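Local coordinates for nuclear inclusion protein A (Tobacco vein mottling virus, PDB 3MMG) that probably acts as a 3C-type, chymotrypsin-like cysteine peptidase, as in other potyviral proteases that cut a viral polyprotein, at residues I105-C110 with S157-N162; E127-V132 with H142-K147; K99-T104 with N162-H167. The protein carries 3 engineered substitutions. One frame throughout, in Å; residues are numbered along the deposited sequence.

All three contacts belong to the barrel of strands 109-116, 121-133, 139-142, 177-181, 163-171 and 154-157. Contacts 1 and 3 are the closest pair, their centres about 8 Å apart; they share Asn162 and are tied by Arg101, whose NH2 lies 2.8 Å from Asp107 OD1 and whose NE lies 2.9 Å from Asp160 OD2, two salt bridges. Contact 2, with its centre about 12 Å from that of contact 1, joins it through the neighbouring strands 109-116 and 121-133. Contacts 2 and 3 (centres about 14 Å apart) converge on the bound peptide: His142 NE2 is 3.0 Å from His167 ND1, and His167 NE2 and Thr146 OG1 each hydrogen-bond a polar side chain of the peptide.

Contact 1: I105-C110 with S157-N162; sequences IKDRVC and SIIDGN
The seam that closes the six-stranded barrel runs through Val109 and Ser157, an antiparallel, non-hydrogen-bonded pair whose CA atoms lie 4.6 Å apart. Just beyond it the backbones join: Ile158 N gives a nearly straight bond to Arg108 O (3.0 Å, 166° at the hydrogen). Ser157 suits its place because one small hydroxyl does two jobs. Ser157 OG donates to Asp107 OD1 at 2.7 Å, meeting the carboxylate from above its plane, and it accepts from Ile159 N at 2.9 Å, making an ST turn. The buried Asp107 carboxylate is also held by Arg101 through OD1 and by Thr104 N through OD2. Apolar packing flanks these bonds. Ile158 has its CG1 branch between backbone N and carbonyl carbon (chi1 49°), which carries CD1 over one face of the Arg108 guanidinium, while its CG2 packs on Cys110 SG at 3.6 Å. Ile159 lays CG1 against Asp107 OD1 (3.5 Å) and brings CG2 to the Lys106 methylene CE (4.0 Å). Such a first-to-fourth strand closure is characteristic of the second antiparallel barrel in chymotrypsin-like proteases.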
loop_
_atom_site.group_PDB
_atom_site.type_symbol
_atom_site.label_atom_id
_atom_site.label_comp_id
_atom_site.label_asym_id
_atom_site.label_seq_id
_atom_site.Cartn_x
_atom_site.Cartn_y
_atom_site.Cartn_z
ATOM N N ILE A 105 -8.354 -15.629 8.893
ATOM C CA ILE A 105 -8.153 -16.889 8.169
ATOM C C ILE A 105 -9.365 -17.312 7.334
ATOM O O ILE A 105 -9.313 -18.337 6.652
ATOM C CB ILE A 105 -7.717 -18.049 9.102
ATOM C CG1 ILE A 105 -8.753 -18.305 10.201
ATOM C CG2 ILE A 105 -6.332 -17.774 9.669
ATOM C CD1 ILE A 105 -8.467 -19.643 10.967
ATOM N N LYS A 106 -10.457 -16.543 7.392
ATOM C CA LYS A 106 -11.570 -16.768 6.469
ATOM C C LYS A 106 -11.301 -16.130 5.096
ATOM O O LYS A 106 -11.816 -16.579 4.072
ATOM C CB LYS A 106 -12.868 -16.202 7.058
ATOM C CG LYS A 106 -14.130 -16.429 6.191
ATOM C CD LYS A 106 -15.417 -15.929 6.890
ATOM C CE LYS A 106 -16.533 -15.770 5.860
ATOM N NZ LYS A 106 -17.862 -15.669 6.541
ATOM N N ASP A 107 -10.499 -15.075 5.087
ATOM C CA ASP A 107 -10.350 -14.272 3.878
ATOM C C ASP A 107 -9.572 -14.926 2.758
ATOM O O ASP A 107 -8.600 -15.654 2.988
ATOM C CB ASP A 107 -9.613 -12.989 4.227
ATOM C CG ASP A 107 -10.515 -11.979 4.898
ATOM O OD1 ASP A 107 -11.625 -11.719 4.370
ATOM O OD2 ASP A 107 -10.112 -11.479 5.961
ATOM N N ARG A 108 -9.970 -14.597 1.540
ATOM C CA ARG A 108 -9.093 -14.759 0.395
ATOM C C ARG A 108 -9.023 -13.370 -0.235
ATOM O O ARG A 108 -9.946 -12.554 -0.069
ATOM C CB ARG A 108 -9.683 -15.769 -0.593
ATOM C CG ARG A 108 -9.906 -17.143 0.076
ATOM C CD ARG A 108 -10.270 -18.210 -0.928
ATOM N NE ARG A 108 -11.595 -18.023 -1.528
ATOM C CZ ARG A 108 -12.729 -18.487 -0.996
ATOM N NH1 ARG A 108 -12.703 -19.126 0.173
ATOM N NH2 ARG A 108 -13.894 -18.314 -1.620
ATOM N N VAL A 109 -7.926 -13.101 -0.937
ATOM C CA VAL A 109 -7.685 -11.730 -1.428
ATOM C C VAL A 109 -7.414 -11.659 -2.926
ATOM O O VAL A 109 -6.850 -12.593 -3.514
ATOM C CB VAL A 109 -6.509 -11.015 -0.679
ATOM C CG1 VAL A 109 -6.835 -10.812 0.808
ATOM C CG2 VAL A 109 -5.190 -11.781 -0.868
ATOM N N CYS A 110 -7.860 -10.553 -3.543
ATOM C CA CYS A 110 -7.437 -10.154 -4.913
ATOM C C CYS A 110 -6.624 -8.876 -4.870
ATOM O O CYS A 110 -6.963 -7.952 -4.117
ATOM C CB CYS A 110 -8.637 -9.869 -5.818
ATOM S SG CYS A 110 -9.655 -11.263 -6.220
ATOM N N SER A 157 -10.337 -8.140 0.255
ATOM C CA SER A 157 -11.069 -9.371 0.583
ATOM C C SER A 157 -12.205 -9.648 -0.417
ATOM O O SER A 157 -12.974 -8.751 -0.762
ATOM C CB SER A 157 -11.715 -9.226 1.968
ATOM O OG SER A 157 -12.580 -10.338 2.202
ATOM N N ILE A 158 -12.313 -10.888 -0.875
ATOM C CA ILE A 158 -13.464 -11.260 -1.697
ATOM C C ILE A 158 -14.686 -11.634 -0.847
ATOM O O ILE A 158 -15.770 -11.943 -1.390
ATOM C CB ILE A 158 -13.110 -12.373 -2.723
ATOM C CG1 ILE A 158 -12.374 -13.553 -2.061
ATOM C CG2 ILE A 158 -12.250 -11.807 -3.808
ATOM C CD1 ILE A 158 -13.223 -14.508 -1.227
ATOM N N ILE A 159 -14.541 -11.592 0.480
ATOM C CA ILE A 159 -15.699 -11.773 1.376
ATOM C C ILE A 159 -16.569 -10.507 1.406
ATOM O O ILE A 159 -17.779 -10.560 1.178
ATOM C CB ILE A 159 -15.265 -12.141 2.826
ATOM C CG1 ILE A 159 -14.310 -13.357 2.857
ATOM C CG2 ILE A 159 -16.496 -12.376 3.706
ATOM C CD1 ILE A 159 -14.875 -14.641 2.246
ATOM N N ASP A 160 -15.943 -9.362 1.669
ATOM C CA ASP A 160 -16.687 -8.114 1.875
ATOM C C ASP A 160 -16.101 -6.887 1.160
ATOM O O ASP A 160 -16.572 -5.751 1.375
ATOM C CB ASP A 160 -16.808 -7.845 3.383
ATOM C CG ASP A 160 -15.455 -7.610 4.058
ATOM O OD1 ASP A 160 -14.396 -7.613 3.365
ATOM O OD2 ASP A 160 -15.451 -7.474 5.301
ATOM N N GLY A 161 -15.098 -7.102 0.297
ATOM C CA GLY A 161 -14.471 -5.988 -0.435
ATOM C C GLY A 161 -13.665 -4.984 0.387
ATOM O O GLY A 161 -13.264 -3.951 -0.129
ATOM N N ASN A 162 -13.405 -5.287 1.654
ATOM C CA ASN A 162 -12.546 -4.430 2.470
ATOM C C ASN A 162 -11.084 -4.548 2.030
ATOM O O ASN A 162 -10.647 -5.606 1.568
ATOM C CB ASN A 162 -12.625 -4.807 3.943
ATOM C CG ASN A 162 -13.926 -4.343 4.630
ATOM O OD1 ASN A 162 -14.991 -4.102 4.002
ATOM N ND2 ASN A 162 -13.837 -4.230 5.946
#

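Contact 2: E127-V132 with H142-K147; sequences ESSHIV and HWITTK
With chi1 at 180°, Ser129 sends OG straight away from its own backbone nitrogen and up to Trp143 N, which donates to it at 2.9 Å and 161°. Trp143 in turn has CG opposite its carbonyl carbon (chi1 -73°), and this turns the edge of the six-membered ring toward the 127-132 backbone. Everything it meets there lies at the ring's edge, close to its plane: Trp143 CE3 comes to 3.3 Å from His130 O, and Trp143 CH2 to 3.7 Å from Val132 CG2. Ser129 OG itself donates to His130 O (2.7 Å), in the carbonyl plane and on a lone pair, so a single OG serves both as acceptor and as donor. These residues sit where strand 121-133 runs beside the end of strand 139-142, in the second barrel of the chymotrypsin-like fold. Ile144 packs beside the serine, its CG1 lying 3.7 Å from Ser129 CB, with Glu127 O equally near. A histidine fits position 142 because its ring can be gripped at both nitrogens: Ile144 N donates to His142 ND1 at 3.1 Å almost in the ring plane, while His142 NE2 bonds His167 ND1.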
loop_
_atom_site.group_PDB
_atom_site.type_symbol
_atom_site.label_atom_id
_atom_site.label_comp_id
_atom_site.label_asym_id
_atom_site.label_seq_id
_atom_site.Cartn_x
_atom_site.Cartn_y
_atom_site.Cartn_z
ATOM N N GLU A 127 -6.140 -12.729 -9.931
ATOM C CA GLU A 127 -6.796 -13.918 -9.357
ATOM C C GLU A 127 -6.809 -13.797 -7.842
ATOM O O GLU A 127 -5.980 -13.086 -7.246
ATOM C CB GLU A 127 -6.018 -15.189 -9.740
ATOM C CG GLU A 127 -6.277 -15.690 -11.153
ATOM C CD GLU A 127 -5.773 -17.105 -11.313
ATOM O OE1 GLU A 127 -4.538 -17.298 -11.397
ATOM O OE2 GLU A 127 -6.614 -18.024 -11.348
ATOM N N SER A 128 -7.726 -14.523 -7.209
ATOM C CA SER A 128 -7.797 -14.485 -5.739
ATOM C C SER A 128 -6.784 -15.460 -5.156
ATOM O O SER A 128 -6.461 -16.482 -5.774
ATOM C CB SER A 128 -9.196 -14.824 -5.201
ATOM O OG SER A 128 -9.527 -16.184 -5.418
ATOM N N SER A 129 -6.332 -15.167 -3.943
ATOM C CA SER A 129 -5.339 -16.002 -3.282
ATOM C C SER A 129 -5.710 -16.321 -1.847
ATOM O O SER A 129 -6.287 -15.505 -1.138
ATOM C CB SER A 129 -3.989 -15.283 -3.267
ATOM O OG SER A 129 -2.977 -16.059 -2.621
ATOM N N HIS A 130 -5.331 -17.520 -1.425
ATOM C CA HIS A 130 -5.349 -17.859 -0.019
ATOM C C HIS A 130 -4.252 -17.055 0.650
ATOM O O HIS A 130 -3.325 -16.578 -0.031
ATOM C CB HIS A 130 -5.111 -19.368 0.162
ATOM C CG HIS A 130 -5.988 -20.188 -0.720
ATOM N ND1 HIS A 130 -7.363 -20.215 -0.578
ATOM C CD2 HIS A 130 -5.705 -20.971 -1.787
ATOM C CE1 HIS A 130 -7.885 -20.996 -1.505
ATOM N NE2 HIS A 130 -6.903 -21.445 -2.270
ATOM N N ILE A 131 -4.373 -16.892 1.968
ATOM C CA ILE A 131 -3.367 -16.117 2.733
ATOM C C ILE A 131 -2.934 -16.859 3.976
ATOM O O ILE A 131 -3.684 -17.708 4.488
ATOM C CB ILE A 131 -3.869 -14.714 3.079
ATOM C CG1 ILE A 131 -5.151 -14.767 3.931
ATOM C CG2 ILE A 131 -4.211 -13.960 1.758
ATOM C CD1 ILE A 131 -5.618 -13.397 4.489
ATOM N N VAL A 132 -1.711 -16.568 4.429
ATOM C CA VAL A 132 -1.177 -17.220 5.635
ATOM C C VAL A 132 -0.356 -16.198 6.408
ATOM O O VAL A 132 0.584 -15.627 5.852
ATOM C CB VAL A 132 -0.274 -18.439 5.288
ATOM C CG1 VAL A 132 0.306 -19.073 6.590
ATOM C CG2 VAL A 132 -1.006 -19.482 4.457
ATOM N N HIS A 142 0.928 -14.309 0.311
ATOM C CA HIS A 142 -0.044 -14.509 -0.756
ATOM C C HIS A 142 0.684 -15.082 -1.971
ATOM O O HIS A 142 1.928 -15.075 -2.025
ATOM C CB HIS A 142 -0.809 -13.189 -1.086
ATOM C CG HIS A 142 0.019 -12.150 -1.787
ATOM N ND1 HIS A 142 0.235 -12.171 -3.148
ATOM C CD2 HIS A 142 0.642 -11.036 -1.326
ATOM C CE1 HIS A 142 0.981 -11.134 -3.492
ATOM N NE2 HIS A 142 1.250 -10.433 -2.406
ATOM N N TRP A 143 -0.098 -15.605 -2.917
ATOM C CA TRP A 143 0.444 -16.274 -4.104
ATOM C C TRP A 143 0.129 -15.598 -5.454
ATOM O O TRP A 143 0.165 -16.265 -6.493
ATOM C CB TRP A 143 0.027 -17.750 -4.109
ATOM C CG TRP A 143 0.791 -18.547 -3.066
ATOM C CD1 TRP A 143 1.936 -19.276 -3.268
ATOM C CD2 TRP A 143 0.486 -18.658 -1.665
ATOM N NE1 TRP A 143 2.352 -19.839 -2.079
ATOM C CE2 TRP A 143 1.485 -19.471 -1.082
ATOM C CE3 TRP A 143 -0.530 -18.149 -0.849
ATOM C CZ2 TRP A 143 1.480 -19.797 0.282
ATOM C CZ3 TRP A 143 -0.538 -18.478 0.520
ATOM C CH2 TRP A 143 0.473 -19.289 1.064
ATOM N N ILE A 144 -0.141 -14.291 -5.435
ATOM C CA ILE A 144 -0.460 -13.535 -6.655
ATOM C C ILE A 144 0.850 -13.052 -7.278
ATOM O O ILE A 144 1.674 -12.442 -6.601
ATOM C CB ILE A 144 -1.379 -12.320 -6.350
ATOM C CG1 ILE A 144 -2.682 -12.789 -5.671
ATOM C CG2 ILE A 144 -1.666 -11.488 -7.648
ATOM C CD1 ILE A 144 -3.455 -11.703 -4.907
ATOM N N THR A 145 1.021 -13.352 -8.559
ATOM C CA THR A 145 2.173 -12.875 -9.338
ATOM C C THR A 145 2.340 -11.354 -9.228
ATOM O O THR A 145 1.392 -10.600 -9.458
ATOM C CB THR A 145 2.041 -13.312 -10.827
ATOM O OG1 THR A 145 2.128 -14.737 -10.906
ATOM C CG2 THR A 145 3.138 -12.672 -11.708
ATOM N N THR A 146 3.562 -10.928 -8.883
ATOM C CA THR A 146 3.896 -9.516 -8.820
ATOM C C THR A 146 5.247 -9.230 -9.479
ATOM O O THR A 146 6.128 -10.097 -9.542
ATOM C CB THR A 146 3.988 -9.027 -7.362
ATOM O OG1 THR A 146 4.910 -9.864 -6.662
ATOM C CG2 THR A 146 2.672 -9.140 -6.675
ATOM N N LYS A 147 5.388 -8.006 -9.952
ATOM C CA LYS A 147 6.637 -7.508 -10.514
ATOM C C LYS A 147 7.128 -6.421 -9.571
ATOM O O LYS A 147 6.318 -5.843 -8.836
ATOM C CB LYS A 147 6.336 -6.860 -11.860
ATOM C CG LYS A 147 5.988 -7.780 -12.998
ATOM C CD LYS A 147 5.980 -6.914 -14.243
ATOM C CE LYS A 147 6.149 -7.708 -15.536
ATOM N NZ LYS A 147 6.674 -6.792 -16.604
#

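Contact 3: K99-T104 with N162-H167; sequences KFRQPT and NILGIH. With FMT (formic acid), chain E.
Leu164 CD2 sits over the centre of one face of the Arg101 guanidinium, 3.6 Å above it, while the amide of Asn162 comes to its edge. That second approach is mere contact: Arg101 NE and Asn162 ND2, 3.4 Å apart, are both donors, and the two planes stand 45° apart. The extended chain from CG to NE carries Arg101 to its real partners, the carboxylates of Asp107 and Asp160. Phe100 lies alongside Ile163, its CE2 meeting CD1 obliquely at 3.9 Å, and the same ring makes edge-to-face contacts with Phe182 and Phe186; a flat, wide apolar group suits this junction. Backbones supply the polar links. Ile163 N donates to Lys99 O (2.9 Å, 168°), and Arg101 N to Ile163 O (3.1 Å), so the loop runs in the same direction as strand 163-171 and grips Ile163 from both ends. Pro103 CB then covers Leu164 CD1 at 3.8 Å. On the solvent-exposed side, Lys99 NZ reaches O1 of a formic acid molecule, probably from the crystallisation liquor, by a long 3.3 Å bond. The two salt bridges and the leucine over its face probably limit rotation of the Arg101 guanidinium.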
loop_
_atom_site.group_PDB
_atom_site.type_symbol
_atom_site.label_atom_id
_atom_site.label_comp_id
_atom_site.label_asym_id
_atom_site.label_seq_id
_atom_site.Cartn_x
_atom_site.Cartn_y
_atom_site.Cartn_z
ATOM N N LYS A 99 -13.247 1.043 3.008
ATOM C CA LYS A 99 -13.128 0.364 4.306
ATOM C C LYS A 99 -11.843 -0.459 4.384
ATOM O O LYS A 99 -11.486 -1.149 3.411
ATOM C CB LYS A 99 -14.325 -0.559 4.564
ATOM C CG LYS A 99 -15.687 0.156 4.523
ATOM C CD LYS A 99 -15.860 1.146 5.632
ATOM C CE LYS A 99 -17.240 1.789 5.545
ATOM N NZ LYS A 99 -17.132 3.284 5.418
ATOM N N PHE A 100 -11.195 -0.398 5.546
ATOM C CA PHE A 100 -9.953 -1.119 5.859
ATOM C C PHE A 100 -10.189 -1.999 7.077
ATOM O O PHE A 100 -10.790 -1.558 8.052
ATOM C CB PHE A 100 -8.778 -0.169 6.195
ATOM C CG PHE A 100 -8.448 0.833 5.101
ATOM C CD1 PHE A 100 -9.213 1.999 4.946
ATOM C CD2 PHE A 100 -7.380 0.614 4.234
ATOM C CE1 PHE A 100 -8.926 2.930 3.929
ATOM C CE2 PHE A 100 -7.070 1.553 3.217
ATOM C CZ PHE A 100 -7.838 2.710 3.073
ATOM N N ARG A 101 -9.665 -3.217 7.055
ATOM C CA ARG A 101 -9.679 -4.027 8.286
ATOM C C ARG A 101 -8.549 -5.028 8.271
ATOM O O ARG A 101 -7.902 -5.223 7.275
ATOM C CB ARG A 101 -11.012 -4.731 8.466
ATOM C CG ARG A 101 -11.317 -5.785 7.454
ATOM C CD ARG A 101 -12.539 -6.636 7.815
ATOM N NE ARG A 101 -12.899 -7.464 6.659
ATOM C CZ ARG A 101 -12.338 -8.642 6.344
ATOM N NH1 ARG A 101 -11.376 -9.189 7.100
ATOM N NH2 ARG A 101 -12.741 -9.278 5.255
ATOM N N GLN A 102 -8.330 -5.683 9.398
ATOM C CA GLN A 102 -7.315 -6.723 9.445
ATOM C C GLN A 102 -7.851 -7.987 8.734
ATOM O O GLN A 102 -9.043 -8.314 8.842
ATOM C CB GLN A 102 -7.047 -7.107 10.890
ATOM C CG GLN A 102 -6.335 -6.079 11.736
ATOM C CD GLN A 102 -5.992 -6.689 13.086
ATOM O OE1 GLN A 102 -6.883 -6.945 13.897
ATOM N NE2 GLN A 102 -4.718 -6.965 13.309
ATOM N N PRO A 103 -6.965 -8.754 8.100
ATOM C CA PRO A 103 -7.382 -10.030 7.513
ATOM C C PRO A 103 -7.674 -11.059 8.589
ATOM O O PRO A 103 -7.190 -10.937 9.724
ATOM C CB PRO A 103 -6.155 -10.516 6.726
ATOM C CG PRO A 103 -5.085 -9.463 6.876
ATOM C CD PRO A 103 -5.517 -8.505 7.956
ATOM N N THR A 104 -8.419 -12.078 8.204
ATOM C CA THR A 104 -8.631 -13.239 9.062
ATOM C C THR A 104 -8.408 -14.479 8.228
ATOM O O THR A 104 -8.308 -14.399 6.997
ATOM C CB THR A 104 -10.059 -13.315 9.660
ATOM O OG1 THR A 104 -10.960 -13.855 8.684
ATOM C CG2 THR A 104 -10.555 -11.944 10.124
ATOM N N ASN A 162 -13.405 -5.287 1.654
ATOM C CA ASN A 162 -12.546 -4.430 2.470
ATOM C C ASN A 162 -11.084 -4.548 2.030
ATOM O O ASN A 162 -10.647 -5.606 1.568
ATOM C CB ASN A 162 -12.625 -4.807 3.943
ATOM C CG ASN A 162 -13.926 -4.343 4.630
ATOM O OD1 ASN A 162 -14.991 -4.102 4.002
ATOM N ND2 ASN A 162 -13.837 -4.230 5.946
ATOM N N ILE A 163 -10.340 -3.457 2.183
ATOM C CA ILE A 163 -8.899 -3.498 1.912
ATOM C C ILE A 163 -8.216 -4.072 3.148
ATOM O O ILE A 163 -8.415 -3.548 4.254
ATOM C CB ILE A 163 -8.364 -2.099 1.602
ATOM C CG1 ILE A 163 -9.118 -1.503 0.379
ATOM C CG2 ILE A 163 -6.836 -2.125 1.401
ATOM C CD1 ILE A 163 -8.755 -0.064 0.100
ATOM N N LEU A 164 -7.410 -5.128 2.961
ATOM C CA LEU A 164 -6.814 -5.849 4.107
ATOM C C LEU A 164 -5.339 -5.518 4.285
ATOM O O LEU A 164 -4.771 -5.755 5.349
ATOM C CB LEU A 164 -6.953 -7.353 3.944
ATOM C CG LEU A 164 -8.363 -7.905 3.739
ATOM C CD1 LEU A 164 -8.309 -9.434 3.794
ATOM C CD2 LEU A 164 -9.387 -7.327 4.710
ATOM N N GLY A 165 -4.721 -4.979 3.235
ATOM C CA GLY A 165 -3.271 -4.781 3.303
ATOM C C GLY A 165 -2.798 -4.193 1.997
ATOM O O GLY A 165 -3.592 -3.975 1.076
ATOM N N ILE A 166 -1.498 -3.956 1.916
ATOM C CA ILE A 166 -0.870 -3.537 0.663
ATOM C C ILE A 166 0.363 -4.382 0.382
ATOM O O ILE A 166 1.034 -4.850 1.318
ATOM C CB ILE A 166 -0.495 -2.032 0.662
ATOM C CG1 ILE A 166 0.341 -1.654 1.890
ATOM C CG2 ILE A 166 -1.779 -1.194 0.553
ATOM C CD1 ILE A 166 0.990 -0.251 1.806
ATOM N N HIS A 167 0.638 -4.615 -0.899
ATOM C CA HIS A 167 1.750 -5.514 -1.230
ATOM C C HIS A 167 3.093 -4.953 -0.718
ATOM O O HIS A 167 3.274 -3.750 -0.724
ATOM C CB HIS A 167 1.805 -5.806 -2.727
ATOM C CG HIS A 167 2.952 -6.700 -3.086
ATOM N ND1 HIS A 167 3.055 -7.991 -2.601
ATOM C CD2 HIS A 167 4.032 -6.501 -3.878
ATOM C CE1 HIS A 167 4.160 -8.546 -3.076
ATOM N NE2 HIS A 167 4.782 -7.653 -3.838
HETATM C C FMT E . -13.604 4.101 6.539
HETATM O O1 FMT E . -14.244 4.784 5.726
HETATM O O2 FMT E . -14.037 3.686 7.626
#